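Local structure of neuroglobin (Symsagittifera roscoffensis, 4B4Y) at residues A101-K105 / K106-T110; G118-L121 / T122-K126. The protein binds haem and molecular oxygen as a neuroglobin of the globin family, and probably works in oxygen handling or sensing linked to the nervous system. One frame throughout, in Å; residues are numbered along the deposited sequence.

Contact 1 of 2, residues A101-K105 / K106-T110; sequences AMHTK and KKVPT. With HEM (protoporphyrin IX containing Fe), chain B.
His103 binds the haem iron, and Val108, which touches it, packs a methyl against a vinyl group of the same haem. His103 NE2 lies 2.0 Å from the haem FE, and one further ligand atom comes from beyond the two segments; this is consistent with the proximal histidine of globins. The imidazole stands edge-on over the porphyrin: HEM NA lies in its plane at one edge and HEM NC near that plane, with CD2 3.0 Å from NC. A chi1 of -71° sets CG beside the backbone N and carries NE2 to the iron. Val108 divides its methyls, CG1 reaching the vinyl carbon HEM CAC at 3.4 Å while CG2 turns back to His103 CA. Backbone hydrogen bonds close the turn at 104-108. Val108 N donates to Thr104 O at 2.7 Å in a straight bond (161°), and Lys107 N adds a weak one to the same oxygen. Water 1 donates to both His103 O and Val108 O, tying the two haem-contacting residues together again. From this turn the extended Lys107 chain passes Thr104, its CG 3.8 Å from Thr104 OG1, and brings NZ weakly to Ala101 O. The stronger partners of that ammonium are carbonyls of the second subunit, Ala53 O, Pro51 O and Phe50 O. Chemically, the iron holds NE2 while Leu99 O is hydrogen-bonded to ND1, which should fix the ring's rotation, and the ammonium of Lys107 is probably stabilised by the carbonyl oxygens of the second subunit.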
ATOM      1  N   ALA A 101      10.593   4.911  -4.336  1.00 39.11           N
ATOM      2  CA  ALA A 101       9.672   4.694  -5.403  1.00 37.15           C
ATOM      3  C   ALA A 101       8.241   5.037  -4.991  1.00 37.38           C
ATOM      4  O   ALA A 101       7.407   5.322  -5.859  1.00 37.78           O
ATOM      5  CB  ALA A 101       9.748   3.186  -5.822  1.00 38.15           C
ATOM      6  N   MET A 102       7.926   4.962  -3.699  1.00 33.22           N
ATOM      7  CA  MET A 102       6.623   5.393  -3.251  1.00 33.02           C
ATOM      8  C   MET A 102       6.549   6.907  -3.111  1.00 32.82           C
ATOM      9  O   MET A 102       5.477   7.454  -3.124  1.00 33.07           O
ATOM     10  CB  MET A 102       6.178   4.718  -1.933  1.00 31.86           C
ATOM     11  CG  MET A 102       6.333   3.146  -1.962  1.00 35.44           C
ATOM     12  SD  MET A 102       6.299   2.500  -0.319  1.00 37.37           S
ATOM     13  CE  MET A 102       7.248   1.076  -0.721  1.00 49.20           C
ATOM     14  N   HIS A 103       7.655   7.606  -3.125  1.00 31.31           N
ATOM     15  CA  HIS A 103       7.603   9.006  -2.715  1.00 31.86           C
ATOM     16  C   HIS A 103       8.109   9.914  -3.795  1.00 32.54           C
ATOM     17  O   HIS A 103       8.559  11.043  -3.489  1.00 33.12           O
ATOM     18  CB  HIS A 103       8.346   9.219  -1.368  1.00 29.73           C
ATOM     19  CG  HIS A 103       7.630   8.623  -0.171  1.00 30.93           C
ATOM     20  ND1 HIS A 103       7.998   7.421   0.417  1.00 30.17           N
ATOM     21  CD2 HIS A 103       6.588   9.100   0.577  1.00 30.22           C
ATOM     22  CE1 HIS A 103       7.216   7.190   1.472  1.00 34.93           C
ATOM     23  NE2 HIS A 103       6.354   8.204   1.605  1.00 30.89           N
ATOM     24  N   THR A 104       8.071   9.447  -5.052  1.00 31.30           N
ATOM     25  CA  THR A 104       8.482  10.325  -6.145  1.00 34.35           C
ATOM     26  C   THR A 104       7.524  11.533  -6.303  1.00 34.93           C
ATOM     27  O   THR A 104       6.373  11.443  -5.888  1.00 33.77           O
ATOM     28  CB  THR A 104       8.548   9.620  -7.527  1.00 34.25           C
ATOM     29  OG1 THR A 104       7.280   9.094  -7.862  1.00 36.12           O
ATOM     30  CG2 THR A 104       9.578   8.481  -7.564  1.00 38.30           C
ATOM     31  N   LYS A 105       8.005  12.619  -6.935  1.00 37.31           N
ATOM     32  CA  LYS A 105       7.187  13.835  -7.250  1.00 40.75           C
ATOM     33  C   LYS A 105       5.884  13.525  -7.954  1.00 40.58           C
ATOM     34  O   LYS A 105       4.881  14.114  -7.648  1.00 42.51           O
ATOM     35  CB  LYS A 105       7.994  14.870  -8.062  1.00 41.80           C
ATOM     36  CG  LYS A 105       9.321  15.240  -7.310  1.00 48.21           C
ATOM     37  CD  LYS A 105       9.937  16.559  -7.712  1.00 57.26           C
ATOM     38  CE  LYS A 105      11.432  16.571  -7.370  1.00 63.73           C
ATOM     39  NZ  LYS A 105      11.629  15.947  -6.047  1.00 65.87           N
ATOM     40  N   LYS A 106       5.922  12.588  -8.880  1.00 40.71           N
ATOM     41  CA  LYS A 106       4.744  12.138  -9.623  1.00 42.29           C
ATOM     42  C   LYS A 106       3.743  11.439  -8.696  1.00 40.28           C
ATOM     43  O   LYS A 106       2.525  11.513  -8.896  1.00 40.22           O
ATOM     44  CB  LYS A 106       5.193  11.158 -10.699  1.00 42.30           C
ATOM     45  CG  LYS A 106       4.461  11.254 -12.008  1.00 53.20           C
ATOM     46  CD  LYS A 106       5.084  10.261 -13.071  1.00 62.08           C
ATOM     47  CE  LYS A 106       5.053  10.792 -14.531  1.00 67.65           C
ATOM     48  NZ  LYS A 106       6.459  11.207 -14.886  1.00 68.49           N
ATOM     49  N   LYS A 107       4.219  10.702  -7.715  1.00 38.79           N
ATOM     50  CA  LYS A 107       3.221  10.045  -6.813  1.00 37.54           C
ATOM     51  C   LYS A 107       2.850  10.903  -5.608  1.00 36.40           C
ATOM     52  O   LYS A 107       1.723  10.831  -5.112  1.00 35.72           O
ATOM     53  CB  LYS A 107       3.687   8.678  -6.324  1.00 38.28           C
ATOM     54  CG  LYS A 107       3.841   7.625  -7.452  1.00 36.59           C
ATOM     55  CD  LYS A 107       4.359   6.282  -6.902  1.00 37.80           C
ATOM     56  CE  LYS A 107       4.833   5.334  -8.017  1.00 37.59           C
ATOM     57  NZ  LYS A 107       4.805   3.987  -7.497  1.00 34.97           N
ATOM     58  N   VAL A 108       3.795  11.701  -5.117  1.00 34.71           N
ATOM     59  CA  VAL A 108       3.496  12.507  -3.928  1.00 32.57           C
ATOM     60  C   VAL A 108       3.865  13.968  -4.239  1.00 31.68           C
ATOM     61  O   VAL A 108       5.042  14.298  -4.399  1.00 31.93           O
ATOM     62  CB  VAL A 108       4.259  12.029  -2.699  1.00 32.39           C
ATOM     63  CG1 VAL A 108       4.022  12.989  -1.525  1.00 28.79           C
ATOM     64  CG2 VAL A 108       3.944  10.596  -2.400  1.00 29.62           C
ATOM     65  N   PRO A 109       2.869  14.843  -4.284  1.00 31.38           N
ATOM     66  CA  PRO A 109       3.184  16.240  -4.567  1.00 31.47           C
ATOM     67  C   PRO A 109       4.186  16.745  -3.531  1.00 32.97           C
ATOM     68  O   PRO A 109       4.010  16.595  -2.295  1.00 34.00           O
ATOM     69  CB  PRO A 109       1.840  16.953  -4.416  1.00 31.29           C
ATOM     70  CG  PRO A 109       0.774  15.862  -4.798  1.00 33.19           C
ATOM     71  CD  PRO A 109       1.413  14.579  -4.192  1.00 31.47           C
ATOM     72  N   THR A 110       5.242  17.330  -4.035  1.00 32.42           N
ATOM     73  CA  THR A 110       6.371  17.678  -3.227  1.00 35.49           C
ATOM     74  C   THR A 110       6.063  18.638  -2.046  1.00 34.18           C
ATOM     75  O   THR A 110       6.667  18.489  -0.988  1.00 35.21           O
ATOM     76  CB  THR A 110       7.489  18.158  -4.161  1.00 35.54           C
ATOM     77  OG1 THR A 110       8.588  18.588  -3.395  1.00 43.28           O
ATOM     78  CG2 THR A 110       6.975  19.392  -4.863  1.00 41.56           C
TER
HETATM   79  CHA HEM B1155       4.497   4.888   2.286  1.00 25.51           C
HETATM   80  CHB HEM B1155       7.246   6.996   5.620  1.00 29.69           C
HETATM   81  CHC HEM B1155       6.104  11.340   3.673  1.00 28.89           C
HETATM   82  CHD HEM B1155       2.582   9.260   1.156  1.00 27.79           C
HETATM   83  C1A HEM B1155       5.353   5.071   3.346  1.00 29.66           C
HETATM   84  C2A HEM B1155       6.067   4.054   4.044  1.00 32.45           C
HETATM   85  C3A HEM B1155       6.809   4.625   4.961  1.00 29.74           C
HETATM   86  C4A HEM B1155       6.646   6.023   4.835  1.00 28.57           C
HETATM   87  CMA HEM B1155       7.789   3.949   5.981  1.00 26.43           C
HETATM   88  CAA HEM B1155       5.937   2.527   3.722  1.00 33.92           C
HETATM   89  CBA HEM B1155       4.937   1.933   4.689  1.00 38.06           C
HETATM   90  CGA HEM B1155       4.529   0.527   4.299  1.00 48.41           C
HETATM   91  O1A HEM B1155       5.331  -0.316   3.915  1.00 45.29           O
HETATM   92  O2A HEM B1155       3.318   0.226   4.362  1.00 60.68           O
HETATM   93  C1B HEM B1155       7.227   8.386   5.374  1.00 30.11           C
HETATM   94  C2B HEM B1155       8.043   9.400   6.025  1.00 31.18           C
HETATM   95  C3B HEM B1155       7.765  10.573   5.481  1.00 32.13           C
HETATM   96  C4B HEM B1155       6.718  10.365   4.495  1.00 31.97           C
HETATM   97  CMB HEM B1155       9.084   9.062   7.126  1.00 26.60           C
HETATM   98  CAB HEM B1155       8.347  11.946   5.876  1.00 31.51           C
HETATM   99  CBB HEM B1155       9.622  12.232   5.594  1.00 30.77           C
HETATM  100  C1C HEM B1155       4.985  11.154   2.890  1.00 29.04           C
HETATM  101  C2C HEM B1155       4.066  12.195   2.390  1.00 30.54           C
HETATM  102  C3C HEM B1155       3.056  11.610   1.778  1.00 27.95           C
HETATM  103  C4C HEM B1155       3.321  10.202   1.822  1.00 30.45           C
HETATM  104  CMC HEM B1155       4.207  13.720   2.631  1.00 22.81           C
HETATM  105  CAC HEM B1155       1.850  12.326   1.057  1.00 27.14           C
HETATM  106  CBC HEM B1155       0.664  11.708   1.075  1.00 26.31           C
HETATM  107  C1D HEM B1155       2.873   7.913   1.043  1.00 35.05           C
HETATM  108  C2D HEM B1155       2.292   6.952   0.091  1.00 35.75           C
HETATM  109  C3D HEM B1155       2.918   5.677   0.501  1.00 38.03           C
HETATM  110  C4D HEM B1155       3.765   5.891   1.651  1.00 30.58           C
HETATM  111  CMD HEM B1155       1.234   7.128  -1.002  1.00 37.38           C
HETATM  112  CAD HEM B1155       2.613   4.278  -0.030  1.00 32.85           C
HETATM  113  CBD HEM B1155       1.793   4.780   1.214  1.00 40.55           C
HETATM  114  CGD HEM B1155       0.968   3.664   1.458  1.00 48.07           C
HETATM  115  O1D HEM B1155       0.023   3.884   2.242  1.00 44.85           O
HETATM  116  O2D HEM B1155       1.345   2.662   0.759  1.00 52.62           O
HETATM  117  NA  HEM B1155       5.746   6.249   3.847  1.00 29.35           N
HETATM  118  NB  HEM B1155       6.468   9.017   4.465  1.00 31.22           N
HETATM  119  NC  HEM B1155       4.483   9.963   2.540  1.00 28.10           N
HETATM  120  ND  HEM B1155       3.775   7.234   1.855  1.00 32.39           N
HETATM  121 FE   HEM B1155       5.120   8.070   3.135  1.00 25.56          FE
HETATM  122  O   HOH W   1       7.629  13.908  -3.588  1.00 40.36           O
HETATM  123  O   HOH W   2       9.656  15.522  -3.305  1.00 44.94           O

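Contact 2 of 2, residues G118-L121 / T122-K126; sequences GCIL and TQVVK
Ile120 and Val124, one helical turn apart, lie obliquely across one another and touch through their branch methyls, Ile120 CG2 to Val124 CG2 at 4.1 Å. The valine methyl comes back along the helix because CG2 is anti to the carbonyl carbon and beside the backbone N (chi1 172° for CG1), which also sets it 3.3 Å from Ile120 O. That oxygen accepts Val124 N at 2.8 Å, with the donor nearly in line with the carbonyl bond. The neighbouring i to i+4 bonds are less aligned: Gln123 N reaches Cys119 O at 3.0 Å, tilted 29° from the carbonyl plane, and Val125 N to Leu121 O is tilted by a similar amount. Two further side chains lean on these carbonyls. Val125 CG2 rests 3.4 Å from Leu121 O, and Gln123 CG sits 3.3 Å from Cys119 O. The bend of Gln123 at chi2 turns its amide so that OE1 meets Lys126 NZ in a weak hydrogen bond. Such i to i+4 bonding is that of a regular alpha-helix, here helix 111-127, whose faces pack differently. Cys119 and Gln123 look onto helix 28-42, meeting Gln38, and Gln123 also meets Asp34 and Val35. Ile120, Leu121 and Val124 instead face helix 135-153 at Tyr145, Trp141 and Leu142, while Trp133, from the loop joining helix 111-127 to helix 135-153, packs on Val124 and Val125.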
ATOM      1  N   GLY A 118       4.993  20.250   9.129  1.00 24.32           N
ATOM      2  CA  GLY A 118       4.272  21.170  10.072  1.00 24.62           C
ATOM      3  C   GLY A 118       3.435  20.437  11.067  1.00 25.16           C
ATOM      4  O   GLY A 118       3.304  20.861  12.237  1.00 26.03           O
ATOM      5  N   CYS A 119       2.825  19.331  10.627  1.00 25.99           N
ATOM      6  CA  CYS A 119       2.002  18.550  11.563  1.00 25.87           C
ATOM      7  C   CYS A 119       2.815  17.852  12.659  1.00 25.79           C
ATOM      8  O   CYS A 119       2.337  17.713  13.817  1.00 24.87           O
ATOM      9  CB  CYS A 119       1.143  17.494  10.845  1.00 26.29           C
ATOM     10  SG  CYS A 119      -0.073  18.183   9.594  1.00 26.69           S
ATOM     11  N   ILE A 120       3.999  17.313  12.281  1.00 26.93           N
ATOM     12  CA  ILE A 120       4.884  16.679  13.313  1.00 24.87           C
ATOM     13  C   ILE A 120       5.215  17.764  14.333  1.00 25.33           C
ATOM     14  O   ILE A 120       5.005  17.580  15.510  1.00 25.98           O
ATOM     15  CB  ILE A 120       6.151  16.101  12.629  1.00 23.93           C
ATOM     16  CG1 ILE A 120       5.717  14.826  11.829  1.00 23.96           C
ATOM     17  CG2 ILE A 120       7.163  15.742  13.703  1.00 24.66           C
ATOM     18  CD1 ILE A 120       6.718  14.438  10.736  1.00 24.28           C
ATOM     19  N   LEU A 121       5.753  18.913  13.874  1.00 26.36           N
ATOM     20  CA  LEU A 121       6.092  20.029  14.806  1.00 27.69           C
ATOM     21  C   LEU A 121       4.938  20.476  15.702  1.00 26.91           C
ATOM     22  O   LEU A 121       5.151  20.746  16.877  1.00 27.40           O
ATOM     23  CB  LEU A 121       6.798  21.208  14.045  1.00 27.81           C
ATOM     24  CG  LEU A 121       8.294  20.788  14.135  1.00 34.52           C
ATOM     25  CD1 LEU A 121       8.840  19.761  13.010  1.00 28.38           C
ATOM     26  CD2 LEU A 121       9.168  21.942  14.331  1.00 37.18           C
ATOM     27  N   THR A 122       3.700  20.496  15.178  1.00 25.57           N
ATOM     28  CA  THR A 122       2.548  20.856  15.985  1.00 25.37           C
ATOM     29  C   THR A 122       2.268  19.847  17.091  1.00 27.04           C
ATOM     30  O   THR A 122       1.881  20.243  18.233  1.00 26.61           O
ATOM     31  CB  THR A 122       1.192  20.980  15.101  1.00 26.26           C
ATOM     32  OG1 THR A 122       1.252  22.179  14.334  1.00 28.88           O
ATOM     33  CG2 THR A 122      -0.057  21.020  16.015  1.00 21.04           C
ATOM     34  N   GLN A 123       2.273  18.542  16.731  1.00 26.67           N
ATOM     35  CA  GLN A 123       2.042  17.482  17.774  1.00 26.65           C
ATOM     36  C   GLN A 123       3.219  17.407  18.712  1.00 24.97           C
ATOM     37  O   GLN A 123       2.987  17.194  19.861  1.00 26.70           O
ATOM     38  CB  GLN A 123       1.748  16.100  17.160  1.00 27.92           C
ATOM     39  CG  GLN A 123       0.554  16.190  16.184  1.00 26.40           C
ATOM     40  CD  GLN A 123      -0.719  16.673  16.851  1.00 28.15           C
ATOM     41  OE1 GLN A 123      -1.555  17.296  16.197  1.00 33.09           O
ATOM     42  NE2 GLN A 123      -0.903  16.346  18.100  1.00 24.54           N
ATOM     43  N   VAL A 124       4.461  17.676  18.262  1.00 25.65           N
ATOM     44  CA  VAL A 124       5.599  17.766  19.221  1.00 26.48           C
ATOM     45  C   VAL A 124       5.370  18.883  20.226  1.00 27.54           C
ATOM     46  O   VAL A 124       5.347  18.638  21.457  1.00 28.66           O
ATOM     47  CB  VAL A 124       6.987  17.904  18.531  1.00 28.56           C
ATOM     48  CG1 VAL A 124       8.080  18.184  19.621  1.00 26.94           C
ATOM     49  CG2 VAL A 124       7.322  16.647  17.739  1.00 25.17           C
ATOM     50  N   VAL A 125       4.981  20.080  19.739  1.00 28.34           N
ATOM     51  CA  VAL A 125       4.668  21.194  20.666  1.00 25.47           C
ATOM     52  C   VAL A 125       3.552  20.822  21.603  1.00 27.30           C
ATOM     53  O   VAL A 125       3.536  21.209  22.839  1.00 25.79           O
ATOM     54  CB  VAL A 125       4.398  22.491  19.929  1.00 25.36           C
ATOM     55  CG1 VAL A 125       3.734  23.586  20.862  1.00 25.21           C
ATOM     56  CG2 VAL A 125       5.677  23.026  19.363  1.00 24.32           C
ATOM     57  N   LYS A 126       2.603  20.041  21.108  1.00 26.60           N
ATOM     58  CA  LYS A 126       1.503  19.699  22.066  1.00 29.65           C
ATOM     59  C   LYS A 126       1.995  18.786  23.218  1.00 32.08           C
ATOM     60  O   LYS A 126       1.442  18.853  24.282  1.00 33.22           O
ATOM     61  CB  LYS A 126       0.292  18.989  21.372  1.00 29.86           C
ATOM     62  CG  LYS A 126      -0.631  20.027  20.504  1.00 34.56           C
ATOM     63  CD  LYS A 126      -1.572  19.214  19.539  0.50 36.75           C
ATOM     64  CE  LYS A 126      -2.824  19.973  18.916  0.50 39.76           C
ATOM     65  NZ  LYS A 126      -3.785  19.059  17.934  0.50 36.98           N
TER

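In the fold
Contact 1 comes first along the chain, in the loop between helix 93-96 and helix 111-127, and contact 2 follows on helix 111-127 itself. Their centres are 23 Å apart, on opposite sides of the chain's centre, and the nearest atoms remain about 10 Å apart, so the two do not touch. Both belong to the globin fold and both approach helix 135-153. Contact 1 meets the haem directly, whereas in contact 2 the Ile120 side chain comes to about 6 Å from a bound haem. The chain thus runs from the iron-binding loop into a helix packed within the all-helical globin fold, and contact 1 alone also reaches the second subunit.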